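Local atomic coordinates of NADH oxidoreductase (Mesorhizobium loti, PDB entry 3PI7), a protein that probably binds NADPH and acts as an oxidoreductase on NAD(P)H, perhaps reducing quinones, with a GroES-like domain beside a Rossmann-fold domain. Residues E97-A100 / K101-G105; E222-L225 / R226-K230; F288-S291 / E292-Q296. One frame throughout, in Å; residues are numbered along the deposited sequence.

From the N terminus the three contacts come in series: none nests in another or crosses it, and each closes one or two helical turns in an unbroken run. Contact 1 (97-105) lies on a short helix between strands 86-94 and 107-111 of the GroES-like domain. Contact 2 (222-230) lies on the helix joining strands 212-215 and 236-239 of the parallel Rossmann sheet, on the opposite side of the chain's centre, about 54 Å from contact 1 between centres. Contact 3 (288-296) follows strand 284-287, outermost in that sheet within this chain, and meets the second subunit; its centre is about 25 Å from that of contact 1 and about 32 Å from contact 2's.

Contact 1. Residues E97-A100 / K101-G105; sequences EPYA and KSLVG
K101 and S102 turn their backbone N-H groups back onto the carbonyls of E97 and P98, and these bonds set the first turn of the helix. K101 N reaches E97 O at 3.0 Å in a nearly straight bond (169° at the hydrogen), while S102 N meets P98 O at 2.8 Å. The next N-H is shared: L103 N bonds A100 O at 3.1 Å from well above its carbonyl plane and makes a weak bond to Y99 O at 3.4 Å. S102 OG also lies 3.0 Å from P98 O, though its proton has another acceptor within reach; the short hydroxyl is held beside its own backbone N, close against the helix.

Helix 98-103 links strands 86-94 and 107-111, antiparallel neighbours in the sheet of the GroES-like domain. E97 occupies the N-cap position. P98, which follows it, suits a first turn because its ring nitrogen has no hydrogen that would need an acceptor and its ring already restricts phi.

Apolar contact comes from Y99 and L103, one turn apart. The tyrosine ring swings to the side opposite its backbone N (chi1 -167°) and sends CE1 to within 4.0 Å of L103 CD1, the two groups meeting at a slant. Leucine suits its buried place here: its side chain also packs on I91, C131 and P133, whereas the more exposed Y99 leans on A128. A100 is likewise buried, a place that suits its small methyl.

The charged chain of K101 first passes E97 O with its CG at 3.7 Å. It then bends at chi2 and leads away, delivering NZ to a hydrogen bond with G94 O and a weak, long ion pair with D96.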
ATOM      1  N   GLU A  97      -5.304  -5.276 -41.265  1.00 17.18           N
ATOM      2  CA  GLU A  97      -4.208  -4.359 -40.934  1.00 15.53           C
ATOM      3  C   GLU A  97      -2.861  -5.036 -41.247  1.00 21.03           C
ATOM      4  O   GLU A  97      -2.727  -6.253 -41.079  1.00 19.42           O
ATOM      5  CB  GLU A  97      -4.288  -3.904 -39.486  1.00 16.64           C
ATOM      6  CG  GLU A  97      -5.461  -2.958 -39.267  1.00 20.96           C
ATOM      7  CD  GLU A  97      -5.706  -2.472 -37.851  1.00 33.94           C
ATOM      8  OE1 GLU A  97      -4.816  -2.637 -36.987  1.00 27.29           O
ATOM      9  OE2 GLU A  97      -6.766  -1.844 -37.631  1.00 31.63           O
ATOM     10  N   PRO A  98      -1.880  -4.270 -41.762  1.00 18.67           N
ATOM     11  CA  PRO A  98      -0.603  -4.876 -42.173  1.00 17.50           C
ATOM     12  C   PRO A  98       0.102  -5.700 -41.101  1.00 17.82           C
ATOM     13  O   PRO A  98       0.654  -6.741 -41.436  1.00 18.30           O
ATOM     14  CB  PRO A  98       0.244  -3.670 -42.564  1.00 19.47           C
ATOM     15  CG  PRO A  98      -0.735  -2.646 -42.989  1.00 23.88           C
ATOM     16  CD  PRO A  98      -1.916  -2.822 -42.078  1.00 19.77           C
ATOM     17  N   TYR A  99       0.117  -5.253 -39.849  1.00 14.18           N
ATOM     18  CA  TYR A  99       0.760  -6.039 -38.782  1.00 12.95           C
ATOM     19  C   TYR A  99       0.160  -7.454 -38.749  1.00 16.79           C
ATOM     20  O   TYR A  99       0.908  -8.434 -38.721  1.00 14.75           O
ATOM     21  CB  TYR A  99       0.542  -5.331 -37.429  1.00 14.13           C
ATOM     22  CG  TYR A  99       1.357  -5.788 -36.236  1.00 15.30           C
ATOM     23  CD1 TYR A  99       2.232  -6.861 -36.327  1.00 16.21           C
ATOM     24  CD2 TYR A  99       1.251  -5.136 -35.008  1.00 17.09           C
ATOM     25  CE1 TYR A  99       2.992  -7.272 -35.227  1.00 17.04           C
ATOM     26  CE2 TYR A  99       1.982  -5.551 -33.903  1.00 18.21           C
ATOM     27  CZ  TYR A  99       2.835  -6.632 -34.008  1.00 20.54           C
ATOM     28  OH  TYR A  99       3.562  -6.983 -32.901  1.00 19.60           O
ATOM     29  N   ALA A 100      -1.191  -7.553 -38.763  1.00 14.81           N
ATOM     30  CA  ALA A 100      -1.880  -8.850 -38.718  1.00 14.76           C
ATOM     31  C   ALA A 100      -1.567  -9.650 -39.986  1.00 16.49           C
ATOM     32  O   ALA A 100      -1.176 -10.809 -39.889  1.00 15.02           O
ATOM     33  CB  ALA A 100      -3.383  -8.642 -38.567  1.00 15.11           C
ATOM     34  N   LYS A 101      -1.667  -9.020 -41.175  1.00 14.86           N
ATOM     35  CA  LYS A 101      -1.411  -9.732 -42.440  1.00 15.16           C
ATOM     36  C   LYS A 101       0.025 -10.243 -42.557  1.00 17.41           C
ATOM     37  O   LYS A 101       0.227 -11.356 -43.061  1.00 17.93           O
ATOM     38  CB  LYS A 101      -1.748  -8.848 -43.658  1.00 17.57           C
ATOM     39  CG  LYS A 101      -3.237  -8.650 -43.897  1.00 28.71           C
ATOM     40  CD  LYS A 101      -3.963  -9.967 -44.219  1.00 41.27           C
ATOM     41  CE  LYS A 101      -5.414  -9.750 -44.594  1.00 51.40           C
ATOM     42  NZ  LYS A 101      -6.201 -11.000 -44.443  1.00 50.96           N
ATOM     43  N   SER A 102       1.005  -9.494 -42.047  1.00 14.43           N
ATOM     44  CA  SER A 102       2.411  -9.876 -42.125  1.00 13.26           C
ATOM     45  C   SER A 102       2.755 -11.056 -41.240  1.00 17.33           C
ATOM     46  O   SER A 102       3.777 -11.714 -41.458  1.00 16.93           O
ATOM     47  CB  SER A 102       3.308  -8.691 -41.758  1.00 15.39           C
ATOM     48  OG  SER A 102       3.176  -7.706 -42.770  1.00 17.05           O
ATOM     49  N   LEU A 103       1.910 -11.328 -40.242  1.00 14.10           N
ATOM     50  CA  LEU A 103       2.165 -12.443 -39.333  1.00 12.42           C
ATOM     51  C   LEU A 103       1.622 -13.752 -39.873  1.00 14.91           C
ATOM     52  O   LEU A 103       1.939 -14.799 -39.323  1.00 14.51           O
ATOM     53  CB  LEU A 103       1.561 -12.159 -37.963  1.00 11.80           C
ATOM     54  CG  LEU A 103       2.224 -11.082 -37.096  1.00 14.34           C
ATOM     55  CD1 LEU A 103       1.442 -10.934 -35.769  1.00 14.71           C
ATOM     56  CD2 LEU A 103       3.713 -11.429 -36.791  1.00 12.98           C
ATOM     57  N   VAL A 104       0.757 -13.711 -40.901  1.00 12.17           N
ATOM     58  CA  VAL A 104       0.145 -14.961 -41.393  1.00 11.91           C
ATOM     59  C   VAL A 104       1.231 -15.971 -41.814  1.00 16.26           C
ATOM     60  O   VAL A 104       2.171 -15.631 -42.544  1.00 16.92           O
ATOM     61  CB  VAL A 104      -0.899 -14.693 -42.500  1.00 16.44           C
ATOM     62  CG1 VAL A 104      -1.490 -15.992 -43.022  1.00 17.80           C
ATOM     63  CG2 VAL A 104      -2.003 -13.777 -41.986  1.00 14.85           C
ATOM     64  N   GLY A 105       1.092 -17.204 -41.312  1.00 13.85           N
ATOM     65  CA  GLY A 105       2.032 -18.289 -41.578  1.00 13.64           C
ATOM     66  C   GLY A 105       3.066 -18.454 -40.494  1.00 17.25           C
ATOM     67  O   GLY A 105       3.762 -19.472 -40.461  1.00 17.34           O
TER

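Contact 2. Residues E222-L225 / R226-K230; sequences EATL and REVMK
L225 and M229, a selenomethionine, touch one turn apart on helix 221-232, the connection of a beta-alpha-beta crossover in the Rossmann fold, between strands 212-215 and 236-239. L225 CD1 meets M229 CE at 3.9 Å, the flexible chain of M229 having bent at chi2 and chi3 (-58° and 102°) to fold its methyl back toward the leucine. Four i to i+4 backbone bonds hold this spacing, the shortest from M229 N to L225 O at 2.8 Å.

On the flank, E222 and R226 run side by side in the same direction. E222 OE1 stays 4.1 Å from R226 NH2 in one of the arginine's two modelled conformers, beyond a salt bridge, so any attraction is probably modest.

Their stronger partners lie farther out: E222 OE2 forms a salt bridge with R273, and R226 NH2 donates to N251 OD1. The apolar residues suit the buried face, with L225 and M229 packing on A252 of helix 243-252 and V228 and M229 on I193 of strand 191-196. T224 OG1 bonds D220 O, one turn back, and V228 CG2 rests 3.3 Å from T224 O.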
ATOM      1  N   GLU A 222       6.629 -18.078  12.240  1.00 24.35           N
ATOM      2  CA  GLU A 222       6.760 -16.637  12.468  1.00 23.84           C
ATOM      3  C   GLU A 222       8.081 -16.293  13.135  1.00 25.21           C
ATOM      4  O   GLU A 222       8.701 -15.292  12.759  1.00 23.76           O
ATOM      5  CB  GLU A 222       5.578 -16.056  13.261  1.00 25.49           C
ATOM      6  CG  GLU A 222       4.401 -15.736  12.346  1.00 37.66           C
ATOM      7  CD  GLU A 222       3.550 -14.515  12.655  1.00 57.40           C
ATOM      8  OE1 GLU A 222       4.120 -13.445  12.974  1.00 43.73           O
ATOM      9  OE2 GLU A 222       2.314 -14.600  12.468  1.00 52.10           O
ATOM     10  N   ALA A 223       8.535 -17.129  14.085  1.00 21.95           N
ATOM     11  CA  ALA A 223       9.809 -16.909  14.789  1.00 20.87           C
ATOM     12  C   ALA A 223      10.995 -17.060  13.804  1.00 21.26           C
ATOM     13  O   ALA A 223      11.857 -16.192  13.770  1.00 19.08           O
ATOM     14  CB  ALA A 223       9.949 -17.865  15.965  1.00 22.07           C
ATOM     15  N   THR A 224      10.980 -18.099  12.956  1.00 19.07           N
ATOM     16  CA  THR A 224      11.971 -18.337  11.897  1.00 17.91           C
ATOM     17  C   THR A 224      11.930 -17.156  10.945  1.00 20.46           C
ATOM     18  O   THR A 224      12.968 -16.617  10.565  1.00 18.95           O
ATOM     19  CB  THR A 224      11.640 -19.664  11.179  1.00 24.69           C
ATOM     20  OG1 THR A 224      11.724 -20.712  12.125  1.00 23.72           O
ATOM     21  CG2 THR A 224      12.587 -19.970  10.011  1.00 22.24           C
ATOM     22  N   LEU A 225      10.714 -16.740  10.574  1.00 18.33           N
ATOM     23  CA  LEU A 225      10.495 -15.608   9.682  1.00 18.18           C
ATOM     24  C   LEU A 225      11.223 -14.356  10.178  1.00 20.40           C
ATOM     25  O   LEU A 225      11.981 -13.758   9.403  1.00 19.08           O
ATOM     26  CB  LEU A 225       8.984 -15.372   9.542  1.00 18.37           C
ATOM     27  CG  LEU A 225       8.484 -14.203   8.709  1.00 22.00           C
ATOM     28  CD1 LEU A 225       9.006 -14.272   7.278  1.00 22.29           C
ATOM     29  CD2 LEU A 225       7.007 -14.169   8.741  1.00 20.78           C
ATOM     30  N   ARG A 226      11.019 -13.972  11.465  1.00 18.33           N
ATOM     31  CA  ARG A 226      11.660 -12.796  12.044  0.50 17.81           C
ATOM     32  C   ARG A 226      13.176 -12.937  12.044  1.00 19.78           C
ATOM     33  O   ARG A 226      13.864 -11.952  11.781  1.00 20.14           O
ATOM     34  CB  ARG A 226      11.132 -12.510  13.459  0.50 20.98           C
ATOM     35  CG  ARG A 226       9.643 -12.223  13.415  0.50 30.99           C
ATOM     36  CD  ARG A 226       9.061 -11.604  14.664  0.50 38.23           C
ATOM     37  NE  ARG A 226       7.666 -11.241  14.407  0.50 41.41           N
ATOM     38  CZ  ARG A 226       7.277 -10.094  13.857  0.50 48.70           C
ATOM     39  NH1 ARG A 226       8.169  -9.158  13.551  0.50 36.34           N
ATOM     40  NH2 ARG A 226       5.994  -9.868  13.626  0.50 29.95           N
ATOM     41  N   GLU A 227      13.702 -14.147  12.281  1.00 15.39           N
ATOM     42  CA  GLU A 227      15.157 -14.357  12.260  1.00 13.73           C
ATOM     43  C   GLU A 227      15.689 -14.125  10.861  1.00 16.42           C
ATOM     44  O   GLU A 227      16.694 -13.442  10.687  1.00 16.77           O
ATOM     45  CB  GLU A 227      15.511 -15.765  12.743  1.00 14.97           C
ATOM     46  CG  GLU A 227      15.354 -15.962  14.249  1.00 20.03           C
ATOM     47  CD  GLU A 227      15.545 -17.396  14.696  1.00 34.70           C
ATOM     48  OE1 GLU A 227      16.177 -18.173  13.949  1.00 30.92           O
ATOM     49  OE2 GLU A 227      15.125 -17.727  15.828  1.00 34.37           O
ATOM     50  N   VAL A 228      14.972 -14.621   9.858  1.00 13.69           N
ATOM     51  CA  VAL A 228      15.412 -14.455   8.459  1.00 12.59           C
ATOM     52  C   VAL A 228      15.296 -12.975   8.037  1.00 15.81           C
ATOM     53  O   VAL A 228      16.178 -12.462   7.348  1.00 15.61           O
ATOM     54  CB  VAL A 228      14.614 -15.403   7.519  1.00 14.84           C
ATOM     55  CG1 VAL A 228      14.985 -15.142   6.054  1.00 14.87           C
ATOM     56  CG2 VAL A 228      14.901 -16.865   7.890  1.00 15.46           C
HETATM   57  N   MSE A 229      14.192 -12.301   8.403  1.00 13.80           N
HETATM   58  CA  MSE A 229      14.036 -10.888   8.064  1.00 14.10           C
HETATM   59  C   MSE A 229      15.139 -10.061   8.674  1.00 17.93           C
HETATM   60  O   MSE A 229      15.632  -9.168   8.015  1.00 17.69           O
HETATM   61  CB  MSE A 229      12.685 -10.323   8.548  1.00 14.93           C
HETATM   62  CG  MSE A 229      11.515 -10.962   7.893  1.00 18.01           C
HETATM   63 SE   MSE A 229      11.459 -10.843   6.003  0.75 21.63          SE
HETATM   64  CE  MSE A 229      12.063 -12.654   5.561  1.00 19.84           C
ATOM     65  N   LYS A 230      15.545 -10.369   9.920  1.00 17.31           N
ATOM     66  CA  LYS A 230      16.612  -9.608  10.577  1.00 17.29           C
ATOM     67  C   LYS A 230      17.940  -9.854   9.855  1.00 19.26           C
ATOM     68  O   LYS A 230      18.702  -8.918   9.631  1.00 18.53           O
ATOM     69  CB  LYS A 230      16.719  -9.994  12.061  1.00 20.50           C
ATOM     70  CG  LYS A 230      17.739  -9.155  12.844  1.00 29.60           C
ATOM     71  CD  LYS A 230      17.740  -9.453  14.346  1.00 42.81           C
ATOM     72  CE  LYS A 230      18.912  -8.816  15.075  1.00 57.02           C
ATOM     73  NZ  LYS A 230      18.778  -7.336  15.218  1.00 64.60           N
TER

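Contact 3. Residues F288-S291 / E292-Q296; sequences FWLS and EWMRQ
F288 and W293 interlock at the start of helix 290-296: the CE2-CZ end of the phenylalanine ring comes up to the base of the W293 side chain, with F288 CZ 3.7 Å from W293 CB. The two rings meet at a slant, their planes 43° apart. A second hollow lies between W293 and M294, a selenomethionine, and L290 fills it. L290 CD1 rests 3.9 Å from W293 CE3, and L290 CG comes 3.7 Å from M294 CE in one of that residue's two modelled conformers. A branched leucine suits the place, addressing both neighbours at once.

W289, at the N-cap position, lays one indole face over the first turn. S291 CB and E292 N sit above its rim, and R295 NH2 pokes down onto the same face, 3.4 Å from W289 CZ3. The guanidinium stands steeply to the ring, R295 CZ 5.0 Å from the centre of the W289 six-membered ring, a long cation-pi contact and at most a weak attraction. In this conformer, one of two modelled for R295, S291 O lies over the centre of one guanidinium face, while E292 OE1 accepts from both NE (3.0 Å) and NH2 (3.1 Å) in the guanidinium plane. E292 bends at chi2 (60°), which carries its carboxylate forward along the helix; its OE2 takes a bond from Q296 NE2 at 2.8 Å. An alanine here would lose both carboxylate oxygens, and R295 would probably be left without its mate and set freer to turn.

E292 OE2 also forms a salt bridge with R256 of the second subunit, whose F280 meets W289 edge-to-face. Just beyond the end of strand 284-287, F288 and W293 pack inward on A155 of helix 148-163, and W293 also reaches A304 of helix 298-313.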
ATOM      1  N   PHE A 288       0.850  -5.519  -8.811  1.00 10.76           N
ATOM      2  CA  PHE A 288       1.545  -5.645 -10.066  1.00 10.24           C
ATOM      3  C   PHE A 288       0.632  -6.408 -10.999  1.00 13.85           C
ATOM      4  O   PHE A 288       0.155  -7.479 -10.626  1.00 12.68           O
ATOM      5  CB  PHE A 288       2.895  -6.387  -9.905  1.00 10.71           C
ATOM      6  CG  PHE A 288       3.557  -6.540 -11.251  1.00 11.50           C
ATOM      7  CD1 PHE A 288       3.275  -7.639 -12.062  1.00 14.08           C
ATOM      8  CD2 PHE A 288       4.412  -5.558 -11.736  1.00 12.80           C
ATOM      9  CE1 PHE A 288       3.867  -7.767 -13.318  1.00 14.75           C
ATOM     10  CE2 PHE A 288       4.998  -5.686 -13.006  1.00 14.91           C
ATOM     11  CZ  PHE A 288       4.692  -6.773 -13.792  1.00 13.95           C
ATOM     12  N   TRP A 289       0.489  -5.910 -12.232  1.00 14.63           N
ATOM     13  CA  TRP A 289      -0.314  -6.529 -13.268  1.00 14.06           C
ATOM     14  C   TRP A 289       0.465  -6.438 -14.564  1.00 14.14           C
ATOM     15  O   TRP A 289       0.813  -5.344 -14.986  1.00 15.23           O
ATOM     16  CB  TRP A 289      -1.665  -5.819 -13.362  1.00 14.52           C
ATOM     17  CG  TRP A 289      -2.653  -6.423 -14.313  1.00 17.43           C
ATOM     18  CD1 TRP A 289      -2.666  -7.690 -14.818  1.00 21.04           C
ATOM     19  CD2 TRP A 289      -3.820  -5.773 -14.818  1.00 18.35           C
ATOM     20  NE1 TRP A 289      -3.751  -7.850 -15.656  1.00 21.90           N
ATOM     21  CE2 TRP A 289      -4.458  -6.675 -15.697  1.00 23.16           C
ATOM     22  CE3 TRP A 289      -4.354  -4.487 -14.663  1.00 20.51           C
ATOM     23  CZ2 TRP A 289      -5.660  -6.361 -16.343  1.00 23.49           C
ATOM     24  CZ3 TRP A 289      -5.540  -4.171 -15.308  1.00 22.39           C
ATOM     25  CH2 TRP A 289      -6.174  -5.099 -16.144  1.00 23.05           C
ATOM     26  N   LEU A 290       0.838  -7.595 -15.124  1.00 12.14           N
ATOM     27  CA  LEU A 290       1.673  -7.586 -16.346  1.00 11.58           C
ATOM     28  C   LEU A 290       1.037  -6.758 -17.470  1.00 17.30           C
ATOM     29  O   LEU A 290       1.739  -5.948 -18.081  1.00 15.49           O
ATOM     30  CB  LEU A 290       1.954  -9.015 -16.803  1.00 12.05           C
ATOM     31  CG  LEU A 290       2.796  -9.147 -18.092  1.00 15.93           C
ATOM     32  CD1 LEU A 290       4.214  -8.559 -17.939  1.00 17.04           C
ATOM     33  CD2 LEU A 290       2.773 -10.547 -18.582  1.00 14.88           C
ATOM     34  N   SER A 291      -0.294  -6.880 -17.680  1.00 17.65           N
ATOM     35  CA  SER A 291      -0.968  -6.082 -18.723  1.00 18.46           C
ATOM     36  C   SER A 291      -0.765  -4.592 -18.492  1.00 20.13           C
ATOM     37  O   SER A 291      -0.477  -3.873 -19.451  1.00 18.80           O
ATOM     38  CB  SER A 291      -2.456  -6.408 -18.812  1.00 22.14           C
ATOM     39  OG  SER A 291      -2.659  -7.781 -19.108  1.00 34.92           O
ATOM     40  N   GLU A 292      -0.829  -4.127 -17.214  1.00 16.34           N
ATOM     41  CA  GLU A 292      -0.602  -2.729 -16.903  1.00 16.41           C
ATOM     42  C   GLU A 292       0.844  -2.328 -17.110  1.00 20.83           C
ATOM     43  O   GLU A 292       1.088  -1.273 -17.677  1.00 18.76           O
ATOM     44  CB  GLU A 292      -1.058  -2.377 -15.466  1.00 17.78           C
ATOM     45  CG  GLU A 292      -0.972  -0.891 -15.151  1.00 20.80           C
ATOM     46  CD  GLU A 292      -1.764   0.106 -15.984  1.00 34.52           C
ATOM     47  OE1 GLU A 292      -2.654  -0.310 -16.765  1.00 25.45           O
ATOM     48  OE2 GLU A 292      -1.512   1.323 -15.817  1.00 26.18           O
ATOM     49  N   TRP A 293       1.801  -3.187 -16.708  1.00 17.68           N
ATOM     50  CA  TRP A 293       3.217  -2.916 -16.854  1.00 18.38           C
ATOM     51  C   TRP A 293       3.552  -2.709 -18.348  1.00 21.75           C
ATOM     52  O   TRP A 293       4.280  -1.786 -18.667  1.00 21.05           O
ATOM     53  CB  TRP A 293       4.036  -4.062 -16.244  1.00 17.45           C
ATOM     54  CG  TRP A 293       5.520  -3.883 -16.371  1.00 19.54           C
ATOM     55  CD1 TRP A 293       6.351  -3.220 -15.518  1.00 23.02           C
ATOM     56  CD2 TRP A 293       6.340  -4.357 -17.443  1.00 20.10           C
ATOM     57  NE1 TRP A 293       7.649  -3.274 -15.984  1.00 22.89           N
ATOM     58  CE2 TRP A 293       7.667  -3.955 -17.169  1.00 23.35           C
ATOM     59  CE3 TRP A 293       6.095  -5.157 -18.568  1.00 22.07           C
ATOM     60  CZ2 TRP A 293       8.738  -4.293 -18.003  1.00 22.78           C
ATOM     61  CZ3 TRP A 293       7.148  -5.435 -19.428  1.00 23.80           C
ATOM     62  CH2 TRP A 293       8.449  -4.996 -19.145  1.00 24.24           C
HETATM   63  N   MSE A 294       2.979  -3.553 -19.233  1.00 19.59           N
HETATM   64  CA  MSE A 294       3.206  -3.456 -20.681  0.50 20.51           C
HETATM   65  C   MSE A 294       2.652  -2.173 -21.250  1.00 26.75           C
HETATM   66  O   MSE A 294       3.251  -1.621 -22.176  1.00 27.79           O
HETATM   67  CB  MSE A 294       2.572  -4.626 -21.394  0.50 22.06           C
HETATM   68  CG  MSE A 294       3.489  -5.790 -21.510  0.50 28.77           C
HETATM   69 SE   MSE A 294       2.421  -7.198 -22.174  0.50 36.30          SE
HETATM   70  CE  MSE A 294       3.493  -8.593 -21.682  0.50 32.61           C
ATOM     71  N   ARG A 295       1.517  -1.693 -20.690  1.00 25.90           N
ATOM     72  CA  ARG A 295       0.891  -0.431 -21.096  0.50 26.64           C
ATOM     73  C   ARG A 295       1.735   0.758 -20.658  1.00 31.17           C
ATOM     74  O   ARG A 295       1.975   1.672 -21.448  1.00 33.57           O
ATOM     75  CB  ARG A 295      -0.522  -0.293 -20.512  0.50 25.69           C
ATOM     76  CG  ARG A 295      -1.596  -1.019 -21.301  0.50 29.58           C
ATOM     77  CD  ARG A 295      -2.991  -0.645 -20.836  0.50 30.79           C
ATOM     78  NE  ARG A 295      -3.289  -1.192 -19.513  0.50 35.57           N
ATOM     79  CZ  ARG A 295      -3.942  -2.330 -19.297  0.50 43.49           C
ATOM     80  NH1 ARG A 295      -4.389  -3.055 -20.317  0.50 30.52           N
ATOM     81  NH2 ARG A 295      -4.159  -2.750 -18.058  0.50 24.58           N
ATOM     82  N   GLN A 296       2.195   0.754 -19.407  1.00 26.46           N
ATOM     83  CA  GLN A 296       2.971   1.859 -18.849  1.00 25.99           C
ATOM     84  C   GLN A 296       4.449   1.865 -19.223  1.00 29.90           C
ATOM     85  O   GLN A 296       5.086   2.904 -19.089  1.00 29.10           O
ATOM     86  CB  GLN A 296       2.847   1.872 -17.316  1.00 26.78           C
ATOM     87  CG  GLN A 296       1.419   2.121 -16.804  1.00 33.52           C
ATOM     88  CD  GLN A 296       0.770   3.413 -17.288  1.00 51.39           C
ATOM     89  OE1 GLN A 296       1.436   4.424 -17.570  1.00 51.57           O
ATOM     90  NE2 GLN A 296      -0.557   3.416 -17.376  1.00 32.90           N
TER